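Local coordinates for putative uncharacterized protein (PDB 5T8V) that probably loads cohesin onto chromatin, this chain being the C-terminal HEAT-repeat part of the fungal cohesin loader Scc2, at residues A[352-357]-A[562-567]; A[359-364]-A[547-552]; A[1271-1276]-A[1370-1375]; A[1377-1382]-A[1426-1431]. One frame throughout, in Å; residues are numbered along the deposited sequence.

Interaction 1 (A[352-357]-A[562-567]); sequences QGASQH and LGRLAY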
loop_
_atom_site.group_PDB
_atom_site.type_symbol
_atom_site.label_atom_id
_atom_site.label_comp_id
_atom_site.label_asym_id
_atom_site.label_seq_id
_atom_site.Cartn_x
_atom_site.Cartn_y
_atom_site.Cartn_z
ATOM N N GLN A 352 -42.755 -34.009 24.509
ATOM C CA GLN A 352 -43.568 -33.683 23.344
ATOM C C GLN A 352 -42.811 -32.817 22.347
ATOM O O GLN A 352 -43.151 -32.818 21.159
ATOM C CB GLN A 352 -44.853 -32.977 23.783
ATOM C CG GLN A 352 -45.844 -32.720 22.653
ATOM C CD GLN A 352 -47.011 -31.848 23.083
ATOM O OE1 GLN A 352 -47.305 -31.724 24.272
ATOM N NE2 GLN A 352 -47.677 -31.233 22.112
ATOM N N GLY A 353 -41.792 -32.083 22.801
ATOM C CA GLY A 353 -41.022 -31.251 21.896
ATOM C C GLY A 353 -39.992 -32.017 21.098
ATOM O O GLY A 353 -39.605 -31.585 20.008
ATOM N N ALA A 354 -39.529 -33.156 21.618
ATOM C CA ALA A 354 -38.554 -33.955 20.887
ATOM C C ALA A 354 -39.198 -34.696 19.722
ATOM O O ALA A 354 -38.542 -34.926 18.699
ATOM C CB ALA A 354 -37.871 -34.942 21.832
ATOM N N SER A 355 -40.470 -35.074 19.852
ATOM C CA SER A 355 -41.170 -35.778 18.783
ATOM C C SER A 355 -41.787 -34.817 17.775
ATOM O O SER A 355 -41.727 -35.066 16.565
ATOM C CB SER A 355 -42.255 -36.684 19.370
ATOM O OG SER A 355 -43.160 -35.945 20.171
ATOM N N GLN A 356 -42.383 -33.727 18.246
ATOM C CA GLN A 356 -42.921 -32.683 17.374
ATOM C C GLN A 356 -41.936 -31.526 17.257
ATOM O O GLN A 356 -42.283 -30.355 17.410
ATOM C CB GLN A 356 -44.267 -32.205 17.901
ATOM C CG GLN A 356 -45.161 -33.328 18.406
ATOM C CD GLN A 356 -46.579 -32.869 18.684
ATOM O OE1 GLN A 356 -47.081 -33.008 19.798
ATOM N NE2 GLN A 356 -47.236 -32.323 17.666
ATOM N N HIS A 357 -40.678 -31.873 16.978
ATOM C CA HIS A 357 -39.598 -30.888 16.990
ATOM C C HIS A 357 -39.914 -29.682 16.116
ATOM O O HIS A 357 -39.551 -28.550 16.456
ATOM C CB HIS A 357 -38.289 -31.547 16.549
ATOM C CG HIS A 357 -38.441 -32.489 15.395
ATOM N ND1 HIS A 357 -38.508 -32.062 14.087
ATOM C CD2 HIS A 357 -38.548 -33.839 15.356
ATOM C CE1 HIS A 357 -38.645 -33.108 13.292
ATOM N NE2 HIS A 357 -38.673 -34.198 14.037
ATOM N N LEU A 562 -32.811 -30.970 18.722
ATOM C CA LEU A 562 -33.136 -29.574 18.454
ATOM C C LEU A 562 -34.506 -29.203 19.003
ATOM O O LEU A 562 -34.717 -28.061 19.423
ATOM C CB LEU A 562 -33.069 -29.298 16.951
ATOM C CG LEU A 562 -31.659 -29.208 16.365
ATOM C CD1 LEU A 562 -31.708 -29.255 14.848
ATOM C CD2 LEU A 562 -30.965 -27.938 16.835
ATOM N N GLY A 563 -35.450 -30.148 19.010
ATOM C CA GLY A 563 -36.743 -29.880 19.617
ATOM C C GLY A 563 -36.646 -29.714 21.120
ATOM O O GLY A 563 -37.279 -28.824 21.700
ATOM N N ARG A 564 -35.853 -30.566 21.774
ATOM C CA ARG A 564 -35.614 -30.400 23.205
ATOM C C ARG A 564 -35.009 -29.033 23.492
ATOM O O ARG A 564 -35.456 -28.319 24.399
ATOM C CB ARG A 564 -34.700 -31.510 23.718
ATOM C CG ARG A 564 -35.243 -32.910 23.499
ATOM C CD ARG A 564 -34.186 -33.962 23.793
ATOM N NE ARG A 564 -34.490 -35.234 23.146
ATOM C CZ ARG A 564 -33.618 -36.225 22.997
ATOM N NH1 ARG A 564 -32.376 -36.099 23.446
ATOM N NH2 ARG A 564 -33.987 -37.345 22.391
ATOM N N LEU A 565 -33.987 -28.647 22.724
ATOM C CA LEU A 565 -33.405 -27.318 22.882
ATOM C C LEU A 565 -34.452 -26.233 22.667
ATOM O O LEU A 565 -34.427 -25.194 23.337
ATOM C CB LEU A 565 -32.241 -27.133 21.910
ATOM C CG LEU A 565 -30.955 -27.893 22.230
ATOM C CD1 LEU A 565 -30.019 -27.885 21.030
ATOM C CD2 LEU A 565 -30.268 -27.292 23.444
ATOM N N ALA A 566 -35.381 -26.454 21.736
ATOM C CA ALA A 566 -36.422 -25.466 21.483
ATOM C C ALA A 566 -37.301 -25.279 22.714
ATOM O O ALA A 566 -37.516 -24.149 23.176
ATOM C CB ALA A 566 -37.259 -25.888 20.276
ATOM N N TYR A 567 -37.815 -26.380 23.266
ATOM C CA TYR A 567 -38.617 -26.289 24.482
ATOM C C TYR A 567 -37.832 -25.613 25.601
ATOM O O TYR A 567 -38.298 -24.639 26.208
ATOM C CB TYR A 567 -39.076 -27.683 24.912
ATOM C CG TYR A 567 -39.751 -27.710 26.267
ATOM C CD1 TYR A 567 -41.104 -27.424 26.396
ATOM C CD2 TYR A 567 -39.034 -28.017 27.417
ATOM C CE1 TYR A 567 -41.725 -27.446 27.633
ATOM C CE2 TYR A 567 -39.644 -28.039 28.657
ATOM C CZ TYR A 567 -40.990 -27.753 28.761
ATOM O OH TYR A 567 -41.603 -27.776 29.995
#

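Interaction 2 (A[359-364]-A[547-552]); sequences TAIRDL and CYDGYQ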
loop_
_atom_site.group_PDB
_atom_site.type_symbol
_atom_site.label_atom_id
_atom_site.label_comp_id
_atom_site.label_asym_id
_atom_site.label_seq_id
_atom_site.Cartn_x
_atom_site.Cartn_y
_atom_site.Cartn_z
ATOM N N THR A 359 -42.769 -28.197 15.596
ATOM C CA THR A 359 -43.636 -27.270 16.313
ATOM C C THR A 359 -42.881 -26.564 17.432
ATOM O O THR A 359 -43.073 -25.364 17.655
ATOM C CB THR A 359 -44.847 -28.010 16.873
ATOM O OG1 THR A 359 -45.486 -28.748 15.824
ATOM C CG2 THR A 359 -45.842 -27.024 17.473
ATOM N N ALA A 360 -42.026 -27.292 18.151
ATOM C CA ALA A 360 -41.198 -26.661 19.173
ATOM C C ALA A 360 -40.352 -25.548 18.568
ATOM O O ALA A 360 -40.271 -24.439 19.112
ATOM C CB ALA A 360 -40.315 -27.711 19.848
ATOM N N ILE A 361 -39.722 -25.829 17.427
ATOM C CA ILE A 361 -38.916 -24.821 16.746
ATOM C C ILE A 361 -39.770 -23.619 16.373
ATOM O O ILE A 361 -39.339 -22.470 16.509
ATOM C CB ILE A 361 -38.236 -25.435 15.510
ATOM C CG1 ILE A 361 -37.181 -26.461 15.941
ATOM C CG2 ILE A 361 -37.624 -24.345 14.617
ATOM C CD1 ILE A 361 -35.906 -25.862 16.519
ATOM N N ARG A 362 -40.990 -23.859 15.888
ATOM C CA ARG A 362 -41.813 -22.743 15.435
ATOM C C ARG A 362 -42.267 -21.881 16.609
ATOM O O ARG A 362 -42.259 -20.644 16.522
ATOM C CB ARG A 362 -43.010 -23.273 14.639
ATOM C CG ARG A 362 -43.555 -22.320 13.576
ATOM C CD ARG A 362 -42.454 -21.785 12.665
ATOM N NE ARG A 362 -41.532 -22.836 12.239
ATOM C CZ ARG A 362 -40.251 -22.643 11.931
ATOM N NH1 ARG A 362 -39.708 -21.435 12.011
ATOM N NH2 ARG A 362 -39.501 -23.670 11.550
ATOM N N ASP A 363 -42.658 -22.513 17.716
ATOM C CA ASP A 363 -42.944 -21.773 18.941
ATOM C C ASP A 363 -41.756 -20.908 19.339
ATOM O O ASP A 363 -41.890 -19.692 19.548
ATOM C CB ASP A 363 -43.288 -22.748 20.067
ATOM C CG ASP A 363 -44.627 -23.427 19.865
ATOM O OD1 ASP A 363 -45.250 -23.227 18.800
ATOM O OD2 ASP A 363 -45.053 -24.171 20.775
ATOM N N LEU A 364 -40.575 -21.524 19.447
ATOM C CA LEU A 364 -39.391 -20.761 19.819
ATOM C C LEU A 364 -39.174 -19.595 18.865
ATOM O O LEU A 364 -38.786 -18.502 19.287
ATOM C CB LEU A 364 -38.159 -21.662 19.848
ATOM C CG LEU A 364 -36.843 -20.926 20.119
ATOM C CD1 LEU A 364 -36.911 -20.127 21.416
ATOM C CD2 LEU A 364 -35.694 -21.907 20.163
ATOM N N CYS A 547 -30.556 -22.955 12.811
ATOM C CA CYS A 547 -29.949 -24.260 12.574
ATOM C C CYS A 547 -30.983 -25.254 12.066
ATOM O O CYS A 547 -30.776 -25.917 11.043
ATOM C CB CYS A 547 -29.294 -24.762 13.862
ATOM S SG CYS A 547 -28.775 -26.498 13.842
ATOM N N TYR A 548 -32.119 -25.360 12.761
ATOM C CA TYR A 548 -33.140 -26.322 12.358
ATOM C C TYR A 548 -33.715 -25.983 10.985
ATOM O O TYR A 548 -33.973 -26.881 10.174
ATOM C CB TYR A 548 -34.248 -26.372 13.406
ATOM C CG TYR A 548 -35.392 -27.295 13.057
ATOM C CD1 TYR A 548 -36.443 -26.859 12.262
ATOM C CD2 TYR A 548 -35.434 -28.596 13.538
ATOM C CE1 TYR A 548 -37.494 -27.692 11.946
ATOM C CE2 TYR A 548 -36.485 -29.439 13.229
ATOM C CZ TYR A 548 -37.511 -28.981 12.431
ATOM O OH TYR A 548 -38.561 -29.807 12.113
ATOM N N ASP A 549 -33.926 -24.696 10.706
ATOM C CA ASP A 549 -34.526 -24.277 9.444
ATOM C C ASP A 549 -33.545 -24.292 8.280
ATOM O O ASP A 549 -33.977 -24.145 7.132
ATOM C CB ASP A 549 -35.120 -22.873 9.583
ATOM C CG ASP A 549 -36.341 -22.839 10.483
ATOM O OD1 ASP A 549 -37.028 -23.877 10.598
ATOM O OD2 ASP A 549 -36.618 -21.771 11.072
ATOM N N GLY A 550 -32.245 -24.458 8.539
ATOM C CA GLY A 550 -31.276 -24.489 7.458
ATOM C C GLY A 550 -31.161 -25.825 6.757
ATOM O O GLY A 550 -30.699 -25.871 5.613
ATOM N N TYR A 551 -31.568 -26.909 7.414
ATOM C CA TYR A 551 -31.455 -28.246 6.854
ATOM C C TYR A 551 -32.735 -28.626 6.118
ATOM O O TYR A 551 -33.840 -28.332 6.578
ATOM C CB TYR A 551 -31.173 -29.264 7.962
ATOM C CG TYR A 551 -29.861 -29.051 8.687
ATOM C CD1 TYR A 551 -28.702 -28.728 7.991
ATOM C CD2 TYR A 551 -29.781 -29.174 10.069
ATOM C CE1 TYR A 551 -27.501 -28.534 8.650
ATOM C CE2 TYR A 551 -28.585 -28.982 10.737
ATOM C CZ TYR A 551 -27.449 -28.663 10.022
ATOM O OH TYR A 551 -26.253 -28.471 10.679
ATOM N N GLN A 552 -32.576 -29.292 4.973
ATOM C CA GLN A 552 -33.710 -29.731 4.165
ATOM C C GLN A 552 -33.810 -31.252 4.090
ATOM O O GLN A 552 -34.408 -31.785 3.151
ATOM C CB GLN A 552 -33.627 -29.130 2.760
ATOM C CG GLN A 552 -32.309 -29.373 2.042
ATOM C CD GLN A 552 -32.266 -28.715 0.676
ATOM O OE1 GLN A 552 -33.300 -28.348 0.117
ATOM N NE2 GLN A 552 -31.063 -28.558 0.132
#

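Interaction 3 (A[1271-1276]-A[1370-1375]); sequences PHVQYS and ASMILL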
loop_
_atom_site.group_PDB
_atom_site.type_symbol
_atom_site.label_atom_id
_atom_site.label_comp_id
_atom_site.label_asym_id
_atom_site.label_seq_id
_atom_site.Cartn_x
_atom_site.Cartn_y
_atom_site.Cartn_z
ATOM N N PRO A 1271 -0.385 12.689 -51.238
ATOM C CA PRO A 1271 0.755 12.814 -50.313
ATOM C C PRO A 1271 0.509 13.826 -49.208
ATOM O O PRO A 1271 0.809 13.560 -48.036
ATOM C CB PRO A 1271 1.905 13.242 -51.236
ATOM C CG PRO A 1271 1.501 12.784 -52.596
ATOM C CD PRO A 1271 0.012 12.901 -52.640
ATOM N N HIS A 1272 -0.051 14.986 -49.556
ATOM C CA HIS A 1272 -0.307 16.025 -48.568
ATOM C C HIS A 1272 -1.424 15.648 -47.603
ATOM O O HIS A 1272 -1.489 16.211 -46.506
ATOM C CB HIS A 1272 -0.648 17.338 -49.271
ATOM C CG HIS A 1272 -0.839 18.487 -48.333
ATOM N ND1 HIS A 1272 0.096 18.835 -47.383
ATOM C CD2 HIS A 1272 -1.862 19.361 -48.192
ATOM C CE1 HIS A 1272 -0.341 19.878 -46.700
ATOM N NE2 HIS A 1272 -1.527 20.217 -47.172
ATOM N N VAL A 1273 -2.305 14.720 -47.979
ATOM C CA VAL A 1273 -3.333 14.256 -47.053
ATOM C C VAL A 1273 -2.749 13.260 -46.060
ATOM O O VAL A 1273 -3.084 13.284 -44.869
ATOM C CB VAL A 1273 -4.518 13.655 -47.830
ATOM C CG1 VAL A 1273 -5.517 12.996 -46.877
ATOM C CG2 VAL A 1273 -5.210 14.734 -48.649
ATOM N N GLN A 1274 -1.877 12.364 -46.528
ATOM C CA GLN A 1274 -1.180 11.464 -45.616
ATOM C C GLN A 1274 -0.316 12.251 -44.640
ATOM O O GLN A 1274 -0.309 11.972 -43.434
ATOM C CB GLN A 1274 -0.333 10.473 -46.416
ATOM C CG GLN A 1274 0.310 9.373 -45.585
ATOM C CD GLN A 1274 -0.705 8.423 -44.983
ATOM O OE1 GLN A 1274 -1.388 7.687 -45.697
ATOM N NE2 GLN A 1274 -0.809 8.432 -43.659
ATOM N N TYR A 1275 0.412 13.249 -45.147
ATOM C CA TYR A 1275 1.243 14.089 -44.288
ATOM C C TYR A 1275 0.388 14.891 -43.310
ATOM O O TYR A 1275 0.650 14.908 -42.098
ATOM C CB TYR A 1275 2.091 15.010 -45.171
ATOM C CG TYR A 1275 3.015 15.950 -44.434
ATOM C CD1 TYR A 1275 3.851 15.490 -43.425
ATOM C CD2 TYR A 1275 3.075 17.295 -44.772
ATOM C CE1 TYR A 1275 4.704 16.351 -42.758
ATOM C CE2 TYR A 1275 3.924 18.162 -44.114
ATOM C CZ TYR A 1275 4.738 17.686 -43.108
ATOM O OH TYR A 1275 5.585 18.548 -42.449
ATOM N N SER A 1276 -0.651 15.555 -43.822
ATOM C CA SER A 1276 -1.549 16.323 -42.965
ATOM C C SER A 1276 -2.105 15.458 -41.842
ATOM O O SER A 1276 -2.065 15.840 -40.668
ATOM C CB SER A 1276 -2.684 16.916 -43.801
ATOM O OG SER A 1276 -2.184 17.820 -44.772
ATOM N N ALA A 1370 -9.305 17.703 -50.479
ATOM C CA ALA A 1370 -9.281 18.987 -49.789
ATOM C C ALA A 1370 -10.069 18.917 -48.487
ATOM O O ALA A 1370 -9.536 19.185 -47.406
ATOM C CB ALA A 1370 -9.842 20.077 -50.706
ATOM N N SER A 1371 -11.342 18.526 -48.577
ATOM C CA SER A 1371 -12.232 18.547 -47.420
ATOM C C SER A 1371 -11.662 17.737 -46.260
ATOM O O SER A 1371 -11.504 18.252 -45.147
ATOM C CB SER A 1371 -13.612 18.017 -47.817
ATOM O OG SER A 1371 -14.192 18.803 -48.844
ATOM N N MET A 1372 -11.361 16.459 -46.502
ATOM C CA MET A 1372 -10.888 15.558 -45.452
ATOM C C MET A 1372 -9.878 16.235 -44.536
ATOM O O MET A 1372 -9.936 16.080 -43.312
ATOM C CB MET A 1372 -10.260 14.307 -46.064
ATOM C CG MET A 1372 -11.256 13.304 -46.612
ATOM S SD MET A 1372 -10.443 11.777 -47.122
ATOM C CE MET A 1372 -9.356 12.389 -48.398
ATOM N N ILE A 1373 -8.944 16.983 -45.125
ATOM C CA ILE A 1373 -7.965 17.712 -44.325
ATOM C C ILE A 1373 -8.673 18.615 -43.323
ATOM O O ILE A 1373 -8.424 18.546 -42.114
ATOM C CB ILE A 1373 -7.017 18.511 -45.238
ATOM C CG1 ILE A 1373 -6.249 17.560 -46.163
ATOM C CG2 ILE A 1373 -6.047 19.351 -44.403
ATOM C CD1 ILE A 1373 -5.393 18.256 -47.207
ATOM N N LEU A 1374 -9.582 19.465 -43.811
ATOM C CA LEU A 1374 -10.237 20.430 -42.933
ATOM C C LEU A 1374 -11.114 19.741 -41.895
ATOM O O LEU A 1374 -11.107 20.125 -40.720
ATOM C CB LEU A 1374 -11.064 21.416 -43.755
ATOM C CG LEU A 1374 -10.277 22.306 -44.718
ATOM C CD1 LEU A 1374 -10.444 21.807 -46.129
ATOM C CD2 LEU A 1374 -10.716 23.750 -44.603
ATOM N N LEU A 1375 -11.883 18.728 -42.304
ATOM C CA LEU A 1375 -12.722 18.017 -41.344
ATOM C C LEU A 1375 -11.880 17.369 -40.253
ATOM O O LEU A 1375 -12.284 17.336 -39.084
ATOM C CB LEU A 1375 -13.576 16.967 -42.056
ATOM C CG LEU A 1375 -14.751 17.500 -42.878
ATOM C CD1 LEU A 1375 -14.468 17.378 -44.355
ATOM C CD2 LEU A 1375 -16.036 16.777 -42.524
#

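Interaction 4 (A[1377-1382]-A[1426-1431]); sequences IWEVRT and EEINNI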
loop_
_atom_site.group_PDB
_atom_site.type_symbol
_atom_site.label_atom_id
_atom_site.label_comp_id
_atom_site.label_asym_id
_atom_site.label_seq_id
_atom_site.Cartn_x
_atom_site.Cartn_y
_atom_site.Cartn_z
ATOM N N ILE A 1377 -8.808 18.459 -39.239
ATOM C CA ILE A 1377 -8.331 19.571 -38.420
ATOM C C ILE A 1377 -9.387 19.958 -37.396
ATOM O O ILE A 1377 -9.118 20.022 -36.192
ATOM C CB ILE A 1377 -7.952 20.773 -39.307
ATOM C CG1 ILE A 1377 -6.760 20.433 -40.201
ATOM C CG2 ILE A 1377 -7.616 21.992 -38.445
ATOM C CD1 ILE A 1377 -6.508 21.460 -41.289
ATOM N N TRP A 1378 -10.609 20.226 -37.863
ATOM C CA TRP A 1378 -11.665 20.650 -36.952
ATOM C C TRP A 1378 -12.020 19.555 -35.955
ATOM O O TRP A 1378 -12.367 19.854 -34.808
ATOM C CB TRP A 1378 -12.908 21.066 -37.738
ATOM C CG TRP A 1378 -13.966 21.658 -36.865
ATOM C CD1 TRP A 1378 -15.047 21.017 -36.336
ATOM C CD2 TRP A 1378 -14.038 23.013 -36.407
ATOM N NE1 TRP A 1378 -15.791 21.889 -35.581
ATOM C CE2 TRP A 1378 -15.193 23.121 -35.608
ATOM C CE3 TRP A 1378 -13.238 24.145 -36.597
ATOM C CZ2 TRP A 1378 -15.570 24.317 -35.000
ATOM C CZ3 TRP A 1378 -13.614 25.330 -35.992
ATOM C CH2 TRP A 1378 -14.769 25.408 -35.203
ATOM N N GLU A 1379 -11.950 18.289 -36.370
ATOM C CA GLU A 1379 -12.195 17.194 -35.438
ATOM C C GLU A 1379 -11.220 17.256 -34.269
ATOM O O GLU A 1379 -11.629 17.275 -33.101
ATOM C CB GLU A 1379 -12.087 15.853 -36.167
ATOM C CG GLU A 1379 -12.382 14.636 -35.297
ATOM C CD GLU A 1379 -13.812 14.613 -34.787
ATOM O OE1 GLU A 1379 -14.672 15.284 -35.396
ATOM O OE2 GLU A 1379 -14.074 13.925 -33.776
ATOM N N VAL A 1380 -9.919 17.300 -34.568
ATOM C CA VAL A 1380 -8.923 17.425 -33.506
ATOM C C VAL A 1380 -9.160 18.698 -32.705
ATOM O O VAL A 1380 -8.951 18.730 -31.487
ATOM C CB VAL A 1380 -7.501 17.385 -34.097
ATOM C CG1 VAL A 1380 -6.458 17.659 -33.015
ATOM C CG2 VAL A 1380 -7.241 16.038 -34.752
ATOM N N ARG A 1381 -9.595 19.767 -33.374
ATOM C CA ARG A 1381 -9.845 21.029 -32.690
ATOM C C ARG A 1381 -10.899 20.856 -31.604
ATOM O O ARG A 1381 -10.660 21.168 -30.432
ATOM C CB ARG A 1381 -10.270 22.094 -33.705
ATOM C CG ARG A 1381 -10.687 23.425 -33.096
ATOM C CD ARG A 1381 -12.199 23.515 -32.920
ATOM N NE ARG A 1381 -12.619 24.815 -32.409
ATOM C CZ ARG A 1381 -13.852 25.091 -31.995
ATOM N NH1 ARG A 1381 -14.794 24.156 -32.025
ATOM N NH2 ARG A 1381 -14.145 26.302 -31.544
ATOM N N THR A 1382 -12.077 20.354 -31.977
ATOM C CA THR A 1382 -13.118 20.103 -30.987
ATOM C C THR A 1382 -12.621 19.153 -29.906
ATOM O O THR A 1382 -12.893 19.357 -28.714
ATOM C CB THR A 1382 -14.365 19.532 -31.662
ATOM O OG1 THR A 1382 -14.045 18.282 -32.286
ATOM C CG2 THR A 1382 -14.904 20.498 -32.709
ATOM N N GLU A 1426 -10.700 6.969 -33.906
ATOM C CA GLU A 1426 -11.628 6.291 -34.803
ATOM C C GLU A 1426 -12.239 7.263 -35.805
ATOM O O GLU A 1426 -12.261 6.998 -37.012
ATOM C CB GLU A 1426 -12.719 5.601 -33.980
ATOM C CG GLU A 1426 -13.935 5.140 -34.772
ATOM C CD GLU A 1426 -14.976 4.476 -33.892
ATOM O OE1 GLU A 1426 -14.653 4.149 -32.729
ATOM O OE2 GLU A 1426 -16.121 4.288 -34.360
ATOM N N GLU A 1427 -12.739 8.400 -35.319
ATOM C CA GLU A 1427 -13.397 9.352 -36.209
ATOM C C GLU A 1427 -12.421 9.913 -37.234
ATOM O O GLU A 1427 -12.783 10.119 -38.399
ATOM C CB GLU A 1427 -14.032 10.481 -35.396
ATOM C CG GLU A 1427 -14.855 11.456 -36.226
ATOM C CD GLU A 1427 -16.037 10.792 -36.907
ATOM O OE1 GLU A 1427 -16.375 9.646 -36.539
ATOM O OE2 GLU A 1427 -16.630 11.416 -37.813
ATOM N N ILE A 1428 -11.178 10.173 -36.823
ATOM C CA ILE A 1428 -10.162 10.622 -37.772
ATOM C C ILE A 1428 -9.993 9.592 -38.880
ATOM O O ILE A 1428 -9.932 9.936 -40.067
ATOM C CB ILE A 1428 -8.832 10.901 -37.048
ATOM C CG1 ILE A 1428 -8.921 12.219 -36.274
ATOM C CG2 ILE A 1428 -7.664 10.966 -38.044
ATOM C CD1 ILE A 1428 -7.765 12.461 -35.325
ATOM N N ASN A 1429 -9.915 8.311 -38.512
ATOM C CA ASN A 1429 -9.818 7.268 -39.529
ATOM C C ASN A 1429 -11.030 7.298 -40.455
ATOM O O ASN A 1429 -10.893 7.240 -41.683
ATOM C CB ASN A 1429 -9.680 5.896 -38.869
ATOM C CG ASN A 1429 -9.520 4.776 -39.881
ATOM O OD1 ASN A 1429 -8.883 4.951 -40.920
ATOM N ND2 ASN A 1429 -10.108 3.622 -39.587
ATOM N N ASN A 1430 -12.231 7.392 -39.877
ATOM C CA ASN A 1430 -13.446 7.464 -40.682
ATOM C C ASN A 1430 -13.347 8.574 -41.719
ATOM O O ASN A 1430 -13.596 8.356 -42.910
ATOM C CB ASN A 1430 -14.659 7.685 -39.777
ATOM C CG ASN A 1430 -14.835 6.577 -38.757
ATOM O OD1 ASN A 1430 -13.972 5.710 -38.608
ATOM N ND2 ASN A 1430 -15.955 6.603 -38.043
ATOM N N ILE A 1431 -12.983 9.781 -41.280
ATOM C CA ILE A 1431 -12.803 10.890 -42.211
ATOM C C ILE A 1431 -11.776 10.523 -43.272
ATOM O O ILE A 1431 -11.952 10.822 -44.459
ATOM C CB ILE A 1431 -12.395 12.166 -41.447
ATOM C CG1 ILE A 1431 -13.480 12.560 -40.437
ATOM C CG2 ILE A 1431 -12.146 13.320 -42.417
ATOM C CD1 ILE A 1431 -12.986 13.475 -39.339
#

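Interaction 1 (A[352-357]-A[562-567])
Ala354 and Arg564 carry the side-chain part of this contact, at a place where the end of the short helix 350-355 packs on helix 556-574 within the all-helical HEAT-repeat array. Arg564 sets CG beside its own backbone N, anti to the carbonyl carbon (chi1 -59°), and then runs extended to NE, which brings the chain past the methyl of Ala354. That methyl lies 3.7 Å from Arg564 CG and 3.6 Å from Arg564 NE, at the edge of the guanidinium and near its plane. Farther out, Arg564 NH1 forms a salt bridge with Glu561 of its own helix. His357 places CG between its backbone N and carbonyl carbon (chi1 42°), a setting that turns the ring from the partner helix and leaves CB to meet it, with His357 CB 3.8 Å from Gly563 CA. The imidazole ND1 is hydrogen-bonded to Tyr548. Gly563 lets the backbones approach to 4.0 Å between the CA atoms of His357 and Gly563; a side chain there would run into Gly353 O and His357 CB. Its CA also offers a C-H to Gly353 O, 3.4 Å from Gly563 CA. The contact thus rests on backbone proximity and on the Ala354 methyl against the Arg564 chain, from CG to the guanidinium edge at NE, while both polar side-chain ends are engaged outside it.

Interaction 2 (A[359-364]-A[547-552])
Arg362 grips the carboxylate of Asp549 end-on in a two-pronged salt bridge, one nitrogen to each oxygen. The shorter bond joins Arg362 NH2 to Asp549 OD1 at 2.7 Å; the other joins Arg362 NH1 to Asp549 OD2 at 3.2 Å. Both oxygens are met on their syn sides, and the two flat groups are nearly coplanar, 22° apart. Bends at chi2 (50°) and chi3 of Arg362 curl the chain round to bring the guanidinium to the acid. With a leucine here, Asp549 would probably be left without this charged mate and its carboxylate freer to turn. Inward of the salt bridge the contact becomes apolar. Ile361 lies over one face of the Tyr548 ring in a CH-pi contact, its CG1 3.7 Å from the ring centroid, while Ile361 CG2 comes within 3.6 Å of Tyr548 CD1 and Ile361 CD1 within 3.6 Å of Tyr548 CB. Ile361 also touches Ile544 and Ala566, which links it to two successive helices of this all-helical region. A hydrophobic seam between helices 357-391 and 527-550 is therefore bordered at its more exposed edge by an ion pair, which probably helps to hold the two helices in this alignment.

Interaction 3 (A[1271-1276]-A[1370-1375])
The His1272 imidazole meets the tip of Ile1373 obliquely, with His1272 CD2 3.8 Å from Ile1373 CD1, and the two side chains cross at about a right angle. Over the centre of one ring face stands Ser1276 OG, from one helical turn further on. The ring is further held by a hydrogen bond from NE2 to Ile1256. Helices 1271-1284 and 1364-1387 run almost parallel here, their local axes 9° apart and 9.9 Å at closest approach, within the helical solenoid of this HEAT-repeat protein. Ile1373 reaches across the gap because CG1 lies anti to the carbonyl carbon (chi1 -61°) and the chain then extends to CD1. That methyl is 3.8 Å from Val1273 CG2 and 4.1 Å from Ser1276 OG. A glycine in place of Ile1373 would probably open a gap between helix 1364-1387 and the side chains of His1272, Val1273 and Ser1276, taking away the methyl that meets His1272 CD2. To one side, Met1372 bends at its last torsion and brings CE to 4.2 Å from Val1273 CG1.

Interaction 4 (A[1377-1382]-A[1426-1431])
This is an antiparallel helix-helix contact near the C-terminal end of the solenoid, where the short helix 1422-1431 packs against helix 1364-1387. The local axes run at 168° to each other and approach to 10.2 Å. Glu1379 makes the largest single contribution. It swings CG anti to its backbone N (chi1 -178°) and folds at chi2, which lays its carboxylate over the stem of Glu1427 rather than against the other acid group. Glu1379 OE2 and Glu1427 CG are 3.6 Å apart, and the two side chains cross at about a right angle. On the aliphatic side, Glu1379 CB is 4.1 Å from Ile1431 CD1. Deeper in, Val1380 CG2 touches Ile1428 CD1 at 3.7 Å. Both of these residues also reach Ile1280 of helix 1271-1284, so that the pair belongs to an apolar cluster shared by three helices. One turn along, Thr1382 OG1 donates to the carbonyl of Glu1379, 2.7 Å from Glu1379 O. The two carboxylates stay apart, with 5.0 Å between Glu1379 OE1 and Glu1427 OE2. Such proximity of like charges would probably disfavour full ionisation of both slightly. The interface accordingly relies on van der Waals contact: aliphatic groups meet in its buried part, and at its edge the Glu1379 carboxylate lies on the carbon stem of Glu1427.

Overall arrangement
Following the chain from the N terminus, helices 350-355 and 357-391 come first, and both are met again about 200 residues later. Helix 527-550 closes interaction 2, and the next helix, 556-574, closes interaction 1, so the loop of interaction 2 is nested within that of interaction 1. Their centres lie 9 Å apart, and they meet through His357 and Tyr548 and through Ala360, Ile361 and Ala566. Near the C terminus, helix 1364-1387 closes interaction 3 on helix 1271-1284, and helix 1422-1431 then closes the shorter loop of interaction 4 on that same helix 1364-1387, in series; Met1372 and Ile1431 touch between them. The two groups are far apart, with about 68 Å between the centres of interactions 2 and 4.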